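Local structure of GTP-binding protein REM 1 (2NZJ) at residues 8-12 with 56-60. The protein binds guanine nucleotides and, as a Ras-family GTPase of the Rad and Gem-like group, probably acts as a GTP-hydrolysing signalling protein. Residues are numbered along the deposited sequence; the frame is centred on the assembly and turned at random.
Sequences VLLGD and VVDTW
L9 N donates a nearly straight hydrogen bond to V57 O (2.9 Å, N-H...O 166°), joining the ends of strands 4-10 and 50-57, where V8 and V57 form a parallel bridge. Apolar contacts lie on both faces of this pair. On one, V8 CG1 stands 4.4 Å from V57 CB; on the other, L9 CD1 reaches V56 CG1 at 3.8 Å, and A21 and F24 of helix 17-25 cover the two residues. In the Ras-like G-domain these neighbouring strands lead into the phosphate-binding loop and the DTWE segment (DxWE in Rad/Gem/Rem proteins), which replaces the DxxG motif of Ras. G11 opens the former, its backbone angles suiting glycine, and its O accepts a hydrogen bond from K17 NZ. The chain from 56-60 diverges after V57, and D58, close to the magnesium ion, is hydrogen-bonded through OD2 to T18 OG1. Further along, a leucine methyl packs on an indole face. The W60 side chain extends trans from its amide nitrogen (chi1 174°), laying the indole across L10, whose CD2 sits 3.2 Å above the ring plane, displaced from the centre toward its border and nearest W60 CE3 (3.3 Å). G11 O approaches the indole edge at W60 CD1 (3.3 Å), while L9 O meets W60 CB at 3.5 Å.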
# COMPACT_ATOMS: atom_id res chain seq x y z
N VAL A 8 2.51 -3.74 -4.91
CA VAL A 8 2.15 -2.67 -5.81
C VAL A 8 1.34 -1.58 -5.07
O VAL A 8 0.35 -1.91 -4.42
CB VAL A 8 1.41 -3.24 -7.05
CG1 VAL A 8 1.35 -2.23 -8.13
CG2 VAL A 8 2.11 -4.48 -7.57
N LEU A 9 1.80 -0.31 -5.16
CA LEU A 9 1.10 0.86 -4.56
C LEU A 9 0.10 1.50 -5.53
O LEU A 9 0.49 1.99 -6.58
CB LEU A 9 2.07 1.97 -4.10
CG LEU A 9 2.92 1.76 -2.85
CD1 LEU A 9 3.96 2.86 -2.71
CD2 LEU A 9 2.04 1.70 -1.61
N LEU A 10 -1.17 1.52 -5.16
CA LEU A 10 -2.21 2.14 -5.97
C LEU A 10 -2.88 3.30 -5.21
O LEU A 10 -2.87 3.35 -3.99
CB LEU A 10 -3.30 1.12 -6.31
CG LEU A 10 -2.93 -0.13 -7.08
CD1 LEU A 10 -4.09 -1.12 -7.03
CD2 LEU A 10 -2.51 0.18 -8.52
N GLY A 11 -3.51 4.20 -5.97
CA GLY A 11 -4.26 5.32 -5.44
C GLY A 11 -4.13 6.58 -6.27
O GLY A 11 -3.19 6.74 -7.05
N ASP A 12 -5.06 7.51 -6.07
CA ASP A 12 -5.04 8.79 -6.77
C ASP A 12 -3.75 9.61 -6.53
O ASP A 12 -3.08 9.43 -5.52
CB ASP A 12 -6.24 9.65 -6.34
CG ASP A 12 -7.53 9.24 -7.03
OD1 ASP A 12 -7.51 8.32 -7.89
OD2 ASP A 12 -8.57 9.85 -6.73
N VAL A 56 8.80 -2.78 -3.80
CA VAL A 56 7.62 -1.92 -3.76
C VAL A 56 7.60 -1.11 -5.05
O VAL A 56 8.55 -0.38 -5.35
CB VAL A 56 7.63 -1.01 -2.50
CG1 VAL A 56 6.55 0.05 -2.57
CG2 VAL A 56 7.44 -1.85 -1.22
N VAL A 57 6.52 -1.28 -5.82
CA VAL A 57 6.33 -0.62 -7.12
C VAL A 57 5.42 0.62 -6.97
O VAL A 57 4.34 0.54 -6.35
CB VAL A 57 5.72 -1.60 -8.17
CG1 VAL A 57 5.51 -0.91 -9.49
CG2 VAL A 57 6.62 -2.82 -8.38
N ASP A 58 5.88 1.74 -7.53
CA ASP A 58 5.20 3.04 -7.40
C ASP A 58 5.05 3.70 -8.76
O ASP A 58 5.49 4.82 -8.97
CB ASP A 58 6.00 3.94 -6.46
CG ASP A 58 5.41 5.33 -6.36
OD1 ASP A 58 4.15 5.43 -6.40
OD2 ASP A 58 6.20 6.31 -6.23
N THR A 59 4.38 3.01 -9.68
CA THR A 59 4.28 3.48 -11.07
C THR A 59 2.85 3.74 -11.52
O THR A 59 2.63 4.03 -12.68
CB THR A 59 4.92 2.43 -12.04
OG1 THR A 59 4.19 1.18 -11.97
CG2 THR A 59 6.40 2.19 -11.71
N TRP A 60 1.90 3.66 -10.61
CA TRP A 60 0.48 3.76 -10.96
C TRP A 60 0.10 5.16 -11.42
O TRP A 60 0.25 6.12 -10.65
CB TRP A 60 -0.36 3.35 -9.74
CG TRP A 60 -1.81 3.56 -9.94
CD1 TRP A 60 -2.57 4.56 -9.43
CD2 TRP A 60 -2.68 2.74 -10.73
NE1 TRP A 60 -3.87 4.41 -9.84
CE2 TRP A 60 -3.96 3.31 -10.65
CE3 TRP A 60 -2.49 1.57 -11.49
CZ2 TRP A 60 -5.07 2.75 -11.31
CZ3 TRP A 60 -3.59 1.02 -12.15
CH2 TRP A 60 -4.87 1.61 -12.05